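Local coordinates for protein adenosine kinase (Sinorhizobium meliloti, PDB 3UBO) that binds adenosine and ADP and, as a pfkB-family kinase, probably transfers a phosphate group from ATP to adenosine, at residues A223-E228 with A238-L243; D147-S152 with A175-A180. All blocks are in the same frame, centred on the assembly; numbering follows the deposited sequence.

Interaction 1: residues A223-E228 with A238-L243; sequences ALYETE and ARDCKL
Tyr225 reaches Asp240 with its phenol oxygen, and that one pair carries the contact. Tyr225 OH donates a hydrogen bond to Asp240 OD2 over 3.1 Å. The two backbones stay well apart, with Tyr225 CA and Asp240 CA separated by 11.3 Å. The gap is spanned by side chains alone, which approach from opposite directions. The carboxylate oxygen sits at the ring edge, close to the ring plane, with Asp240 OD2 3.6 Å from Tyr225 CE1. The carboxylate is turned steeply against the ring, at 71°. The hydroxyl meets OD2 from above the carboxylate plane, 52° out of it. In Tyr225, CG stands anti to the carbonyl carbon (chi1 -56°), which sets the ring so that its hydroxyl reaches Asp240.

The packed part lies around the ring. Leu224 CG covers one face, 4.1 Å above the plane and over its centre. Leu203, Leu236 and Leu237 also touch the tyrosine. Asp240 OD2 has a second partner, a salt bridge to Arg207, so this oxygen is gripped by a phenol and a guanidinium; the nearby positive charge would probably favour the ionised carboxylate. The polar end is looser. Tyr225 and Asp240 are both partly exposed, this is a surface contact, and a single bond joins the two. A phenylalanine in place of Tyr225 would probably keep the leucine packing but leave Asp240 OD2 without its phenol donor, though still paired with Arg207.

Helices 218-224 and 230-240 belong to the crossover from strand 213-217 to its parallel neighbour 246-247. Tyr225, just after helix 218-224, is tied to Asp240 in the segment that lies on helix 230-240, an arrangement that belongs to the beta-alpha-beta layering of the ribokinase-like fold.

Interaction 2: residues D147-S152 with A175-A180; sequences DVVAQS and ARIAHA
Val149 and Ile177 face each other between two helices, and their side chains cross at about a right angle. Val149 meets the isoleucine with its branch point: Val149 CB lies 3.6 Å from Ile177 CG2. The methyl of the isoleucine is thus set against the stem of the valine, and not against the end of one of its methyls. Val149 CG1 reaches further along the second helix. It passes Ile177 CB at 3.9 Å and touches Ala178 CB at 3.4 Å. The torsion of the valine explains this reach, since CG1 lies anti to the backbone N (chi1 -170°). One valine methyl is in this way shared by two successive residues of the partner helix.

Ile177 uses its short branch. With CG1 anti to the carbonyl carbon (chi1 -57°), CG2 is the methyl turned to the first helix. It also comes over the backbone there, 3.8 Å from Ala150 N, and lies 4.2 Å from Ala150 CB. The alanines let the helices come close: Ala150 CA and Ala178 CA are only 5.1 Å apart. The side-chain contacts across the two segments are all apolar. Two backbone oxygens have partners outside the segments. Ala150 O accepts a hydrogen bond from Arg183, and Ile177 O is bonded to His181.

The cluster continues into the surrounding fold. Val144, in a loop, touches both Val149 and Ile177. Thr155 of strand 152-158 touches Val149 and Ala178, so the same strand residue meets a side chain from each helix. Val149 also meets Leu9 of strand 6-11 and Phe80 of strand 77-80. Helix 146-150 leads into strand 152-158, and helix 168-179 returns the chain to the parallel strand 184-188 beside it.

How the interactions relate
Interaction 2 is a buried contact and interaction 1 a surface one. Each brings together segments lying on helices that flank the same parallel sheet, but no helix is shared. The pair 147-152 and 175-180 packs beside the middle strands, while 223-228 and 238-243 lie toward the edge strand 246-247. Their chemistry follows their place. The buried contact brings backbones close through small aliphatic groups; the surface one spans a wide gap with a single polar bond, backed by a charge. Their centres are 26 Å apart, and their nearest atoms, about 6 Å apart, do not touch. Asp212 relates to both: it bonds His179 and makes a long, weak ion pair with Lys242.

Interaction 1: residues A223-E228 with A238-L243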
ATOM      1  N   ALA A 223     -27.958  10.650  15.000  1.00 75.80           N
ATOM      2  CA  ALA A 223     -28.310   9.321  15.463  1.00 77.10           C
ATOM      3  C   ALA A 223     -28.009   9.218  16.916  1.00 79.10           C
ATOM      4  O   ALA A 223     -28.470   8.313  17.599  1.00 80.61           O
ATOM      5  CB  ALA A 223     -27.492   8.283  14.725  1.00 76.93           C
ATOM      6  N   LEU A 224     -27.165  10.130  17.366  1.00 79.29           N
ATOM      7  CA  LEU A 224     -26.811  10.243  18.759  1.00 77.21           C
ATOM      8  C   LEU A 224     -27.980  10.818  19.550  1.00 79.01           C
ATOM      9  O   LEU A 224     -28.124  10.514  20.717  1.00 82.78           O
ATOM     10  CB  LEU A 224     -25.573  11.109  18.894  1.00 76.03           C
ATOM     11  CG  LEU A 224     -25.097  11.606  20.248  1.00 76.43           C
ATOM     12  CD1 LEU A 224     -24.546  10.442  21.101  1.00 75.50           C
ATOM     13  CD2 LEU A 224     -24.065  12.717  20.066  1.00 74.62           C
ATOM     14  N   TYR A 225     -28.839  11.599  18.908  1.00 80.62           N
ATOM     15  CA  TYR A 225     -30.064  12.120  19.531  1.00 83.06           C
ATOM     16  C   TYR A 225     -31.296  11.587  18.787  1.00 85.03           C
ATOM     17  O   TYR A 225     -32.280  12.326  18.613  1.00 86.17           O
ATOM     18  CB  TYR A 225     -30.067  13.685  19.576  1.00 84.61           C
ATOM     19  CG  TYR A 225     -28.842  14.251  20.294  1.00 84.11           C
ATOM     20  CD1 TYR A 225     -28.670  14.068  21.664  1.00 83.49           C
ATOM     21  CD2 TYR A 225     -27.839  14.930  19.599  1.00 83.93           C
ATOM     22  CE1 TYR A 225     -27.549  14.553  22.332  1.00 82.94           C
ATOM     23  CE2 TYR A 225     -26.697  15.415  20.262  1.00 83.23           C
ATOM     24  CZ  TYR A 225     -26.565  15.222  21.632  1.00 84.00           C
ATOM     25  OH  TYR A 225     -25.452  15.676  22.314  1.00 82.86           O
ATOM     26  N   GLU A 226     -31.231  10.325  18.344  1.00 82.65           N
ATOM     27  CA  GLU A 226     -32.320   9.705  17.592  1.00 83.34           C
ATOM     28  C   GLU A 226     -33.214  10.752  16.917  1.00 85.49           C
ATOM     29  O   GLU A 226     -34.327  10.982  17.391  1.00 88.61           O
ATOM     30  CB  GLU A 226     -33.180   8.827  18.516  1.00 81.72           C
ATOM     31  N   THR A 227     -32.737  11.393  15.845  1.00 83.30           N
ATOM     32  CA  THR A 227     -33.532  12.402  15.114  1.00 87.60           C
ATOM     33  C   THR A 227     -33.108  12.701  13.642  1.00 89.41           C
ATOM     34  O   THR A 227     -31.921  12.641  13.268  1.00 88.85           O
ATOM     35  CB  THR A 227     -33.646  13.769  15.888  1.00 89.13           C
ATOM     36  OG1 THR A 227     -34.341  14.743  15.088  1.00 89.50           O
ATOM     37  CG2 THR A 227     -32.268  14.326  16.218  1.00 89.46           C
ATOM     38  N   GLU A 228     -34.101  13.025  12.819  1.00 87.63           N
ATOM     39  CA  GLU A 228     -33.833  13.484  11.481  1.00 88.10           C
ATOM     40  C   GLU A 228     -33.674  15.030  11.444  1.00 90.66           C
ATOM     41  O   GLU A 228     -33.223  15.562  10.431  1.00 88.85           O
ATOM     42  CB  GLU A 228     -34.907  12.960  10.504  1.00 84.71           C
ATOM     43  N   ALA A 238     -24.310  20.836  21.540  1.00 84.13           N
ATOM     44  CA  ALA A 238     -23.780  22.033  22.220  1.00 83.12           C
ATOM     45  C   ALA A 238     -23.928  22.016  23.742  1.00 82.85           C
ATOM     46  O   ALA A 238     -23.042  22.490  24.423  1.00 80.05           O
ATOM     47  CB  ALA A 238     -24.423  23.272  21.681  1.00 80.59           C
ATOM     48  N   ARG A 239     -25.058  21.484  24.232  1.00 84.08           N
ATOM     49  CA  ARG A 239     -25.373  21.304  25.651  1.00 83.73           C
ATOM     50  C   ARG A 239     -24.485  20.289  26.370  1.00 86.87           C
ATOM     51  O   ARG A 239     -24.316  20.372  27.629  1.00 86.34           O
ATOM     52  CB  ARG A 239     -26.819  20.808  25.858  1.00 85.08           C
ATOM     53  CG  ARG A 239     -27.901  21.602  25.192  1.00 88.35           C
ATOM     54  CD  ARG A 239     -29.283  21.301  25.795  1.00 90.84           C
ATOM     55  NE  ARG A 239     -30.321  22.092  25.113  1.00 95.84           N
ATOM     56  CZ  ARG A 239     -31.635  21.837  25.143  1.00 97.14           C
ATOM     57  NH1 ARG A 239     -32.112  20.798  25.839  1.00 94.46           N
ATOM     58  NH2 ARG A 239     -32.477  22.630  24.467  1.00 92.08           N
ATOM     59  N   ASP A 240     -23.968  19.302  25.621  1.00 84.48           N
ATOM     60  CA  ASP A 240     -23.380  18.137  26.299  1.00 82.95           C
ATOM     61  C   ASP A 240     -21.841  18.105  26.313  1.00 81.97           C
ATOM     62  O   ASP A 240     -21.219  17.329  27.096  1.00 78.94           O
ATOM     63  CB  ASP A 240     -24.000  16.844  25.772  1.00 83.67           C
ATOM     64  CG  ASP A 240     -25.519  16.846  25.873  1.00 85.71           C
ATOM     65  OD1 ASP A 240     -26.075  17.798  26.468  1.00 86.66           O
ATOM     66  OD2 ASP A 240     -26.167  15.897  25.361  1.00 87.09           O
ATOM     67  N   CYS A 241     -21.247  18.964  25.463  1.00 79.80           N
ATOM     68  CA  CYS A 241     -19.789  19.200  25.450  1.00 76.52           C
ATOM     69  C   CYS A 241     -19.395  20.690  25.313  1.00 74.22           C
ATOM     70  O   CYS A 241     -20.208  21.534  24.929  1.00 78.17           O
ATOM     71  CB  CYS A 241     -19.113  18.347  24.365  1.00 75.07           C
ATOM     72  SG  CYS A 241     -19.795  18.649  22.715  1.00 76.81           S
ATOM     73  N   LYS A 242     -18.136  21.006  25.607  1.00 73.49           N
ATOM     74  CA  LYS A 242     -17.636  22.382  25.492  1.00 75.07           C
ATOM     75  C   LYS A 242     -17.660  22.807  24.038  1.00 77.41           C
ATOM     76  O   LYS A 242     -18.175  23.883  23.672  1.00 77.62           O
ATOM     77  CB  LYS A 242     -16.214  22.508  26.069  1.00 71.65           C
ATOM     78  CG  LYS A 242     -16.209  22.266  27.585  1.00 77.34           C
ATOM     79  CD  LYS A 242     -14.826  22.334  28.278  1.00 79.67           C
ATOM     80  CE  LYS A 242     -14.859  21.524  29.608  1.00 75.54           C
ATOM     81  NZ  LYS A 242     -13.556  21.674  30.363  1.00 78.82           N
ATOM     82  N   LEU A 243     -17.110  21.899  23.221  1.00 78.52           N
ATOM     83  CA  LEU A 243     -16.756  22.093  21.818  1.00 75.64           C
ATOM     84  C   LEU A 243     -17.125  20.814  21.024  1.00 74.59           C
ATOM     85  O   LEU A 243     -16.926  19.675  21.496  1.00 74.42           O
ATOM     86  CB  LEU A 243     -15.245  22.385  21.726  1.00 72.34           C
ATOM     87  CG  LEU A 243     -14.741  22.814  20.354  1.00 73.19           C
ATOM     88  CD1 LEU A 243     -15.759  23.785  19.776  1.00 73.47           C
ATOM     89  CD2 LEU A 243     -13.309  23.399  20.404  1.00 71.54           C
TER

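Interaction 2: residues D147-S152 with A175-A180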
ATOM      1  N   ASP A 147       2.860   9.467  32.223  1.00 70.28           N
ATOM      2  CA  ASP A 147       3.611  10.686  32.008  1.00 69.08           C
ATOM      3  C   ASP A 147       3.107  11.284  30.721  1.00 68.79           C
ATOM      4  O   ASP A 147       2.726  12.478  30.658  1.00 70.24           O
ATOM      5  CB  ASP A 147       5.141  10.398  31.969  1.00 71.40           C
ATOM      6  CG  ASP A 147       5.518   9.198  31.076  1.00 71.10           C
ATOM      7  OD1 ASP A 147       4.827   8.173  31.166  1.00 68.85           O
ATOM      8  OD2 ASP A 147       6.496   9.271  30.280  1.00 71.89           O
ATOM      9  N   VAL A 148       3.056  10.429  29.699  1.00 69.18           N
ATOM     10  CA  VAL A 148       2.550  10.799  28.373  1.00 65.80           C
ATOM     11  C   VAL A 148       1.123  11.398  28.374  1.00 63.45           C
ATOM     12  O   VAL A 148       0.972  12.476  27.862  1.00 64.61           O
ATOM     13  CB  VAL A 148       2.837   9.652  27.346  1.00 67.23           C
ATOM     14  CG1 VAL A 148       2.439  10.010  25.886  1.00 61.23           C
ATOM     15  CG2 VAL A 148       4.360   9.263  27.436  1.00 68.08           C
ATOM     16  N   VAL A 149       0.098  10.791  28.970  1.00 62.10           N
ATOM     17  CA  VAL A 149      -1.194  11.496  29.034  1.00 61.66           C
ATOM     18  C   VAL A 149      -1.078  12.899  29.617  1.00 64.77           C
ATOM     19  O   VAL A 149      -1.648  13.848  29.057  1.00 67.63           O
ATOM     20  CB  VAL A 149      -2.246  10.729  29.801  1.00 61.33           C
ATOM     21  CG1 VAL A 149      -3.678  11.331  29.675  1.00 55.43           C
ATOM     22  CG2 VAL A 149      -2.160   9.279  29.401  1.00 63.49           C
ATOM     23  N   ALA A 150      -0.325  13.045  30.707  1.00 65.50           N
ATOM     24  CA  ALA A 150      -0.133  14.341  31.387  1.00 65.32           C
ATOM     25  C   ALA A 150       0.562  15.435  30.527  1.00 64.45           C
ATOM     26  O   ALA A 150       0.231  16.634  30.596  1.00 65.03           O
ATOM     27  CB  ALA A 150       0.624  14.116  32.724  1.00 64.65           C
ATOM     28  N   GLN A 151       1.520  15.016  29.719  1.00 63.02           N
ATOM     29  CA  GLN A 151       2.268  15.929  28.861  1.00 63.30           C
ATOM     30  C   GLN A 151       1.584  16.336  27.526  1.00 64.81           C
ATOM     31  O   GLN A 151       2.192  17.049  26.646  1.00 61.51           O
ATOM     32  CB  GLN A 151       3.615  15.290  28.555  1.00 65.70           C
ATOM     33  CG  GLN A 151       4.314  14.747  29.788  1.00 66.96           C
ATOM     34  CD  GLN A 151       5.564  13.957  29.433  1.00 72.73           C
ATOM     35  OE1 GLN A 151       5.476  12.852  28.839  1.00 72.35           O
ATOM     36  NE2 GLN A 151       6.748  14.519  29.779  1.00 70.38           N
ATOM     37  N   SER A 152       0.314  15.936  27.396  1.00 63.50           N
ATOM     38  CA  SER A 152      -0.357  16.051  26.110  1.00 62.71           C
ATOM     39  C   SER A 152      -1.585  16.919  26.222  1.00 62.75           C
ATOM     40  O   SER A 152      -2.482  16.647  27.060  1.00 62.27           O
ATOM     41  CB  SER A 152      -0.686  14.656  25.527  1.00 60.40           C
ATOM     42  OG  SER A 152       0.509  14.006  25.138  1.00 58.08           O
ATOM     43  N   ALA A 175      -8.577  10.017  30.798  1.00 64.94           N
ATOM     44  CA  ALA A 175      -9.455  11.159  31.026  1.00 65.02           C
ATOM     45  C   ALA A 175      -9.143  11.787  32.395  1.00 66.11           C
ATOM     46  O   ALA A 175      -8.871  12.967  32.484  1.00 66.57           O
ATOM     47  CB  ALA A 175     -10.936  10.721  30.927  1.00 63.05           C
ATOM     48  N   ARG A 176      -9.166  10.971  33.449  1.00 68.59           N
ATOM     49  CA  ARG A 176      -8.665  11.353  34.750  1.00 67.96           C
ATOM     50  C   ARG A 176      -7.234  11.923  34.671  1.00 67.85           C
ATOM     51  O   ARG A 176      -7.049  13.078  34.980  1.00 68.53           O
ATOM     52  CB  ARG A 176      -8.727  10.176  35.727  1.00 68.37           C
ATOM     53  CG  ARG A 176      -8.980  10.626  37.189  1.00 72.44           C
ATOM     54  CD  ARG A 176      -8.339   9.789  38.304  1.00 74.65           C
ATOM     55  NE  ARG A 176      -7.030   9.227  37.933  1.00 76.95           N
ATOM     56  CZ  ARG A 176      -5.845   9.827  38.109  1.00 77.52           C
ATOM     57  NH1 ARG A 176      -5.772  11.048  38.675  1.00 77.09           N
ATOM     58  NH2 ARG A 176      -4.727   9.196  37.708  1.00 73.34           N
ATOM     59  N   ILE A 177      -6.233  11.143  34.266  1.00 66.58           N
ATOM     60  CA  ILE A 177      -4.843  11.640  34.240  1.00 65.43           C
ATOM     61  C   ILE A 177      -4.669  12.997  33.594  1.00 67.40           C
ATOM     62  O   ILE A 177      -3.766  13.747  33.976  1.00 68.11           O
ATOM     63  CB  ILE A 177      -3.809  10.669  33.544  1.00 66.02           C
ATOM     64  CG1 ILE A 177      -3.819   9.264  34.217  1.00 68.11           C
ATOM     65  CG2 ILE A 177      -2.370  11.307  33.392  1.00 59.54           C
ATOM     66  CD1 ILE A 177      -2.788   8.263  33.673  1.00 67.44           C
ATOM     67  N   ALA A 178      -5.518  13.320  32.612  1.00 68.49           N
ATOM     68  CA  ALA A 178      -5.227  14.388  31.669  1.00 64.87           C
ATOM     69  C   ALA A 178      -5.921  15.649  32.128  1.00 68.14           C
ATOM     70  O   ALA A 178      -5.324  16.740  32.074  1.00 66.87           O
ATOM     71  CB  ALA A 178      -5.686  14.012  30.258  1.00 67.13           C
ATOM     72  N   HIS A 179      -7.185  15.506  32.539  1.00 67.70           N
ATOM     73  CA  HIS A 179      -7.914  16.579  33.210  1.00 68.09           C
ATOM     74  C   HIS A 179      -7.178  17.151  34.435  1.00 67.91           C
ATOM     75  O   HIS A 179      -7.086  18.379  34.656  1.00 65.69           O
ATOM     76  CB  HIS A 179      -9.226  16.031  33.670  1.00 65.60           C
ATOM     77  CG  HIS A 179     -10.259  16.127  32.623  1.00 68.55           C
ATOM     78  ND1 HIS A 179     -11.473  15.486  32.703  1.00 71.05           N
ATOM     79  CD2 HIS A 179     -10.257  16.814  31.461  1.00 67.04           C
ATOM     80  CE1 HIS A 179     -12.190  15.794  31.633  1.00 70.94           C
ATOM     81  NE2 HIS A 179     -11.478  16.597  30.863  1.00 68.21           N
ATOM     82  N   ALA A 180      -6.653  16.212  35.205  1.00 65.18           N
ATOM     83  CA  ALA A 180      -5.953  16.485  36.432  1.00 67.10           C
ATOM     84  C   ALA A 180      -4.624  17.193  36.118  1.00 67.02           C
ATOM     85  O   ALA A 180      -3.930  17.683  37.015  1.00 66.51           O
ATOM     86  CB  ALA A 180      -5.714  15.127  37.235  1.00 64.24           C
TER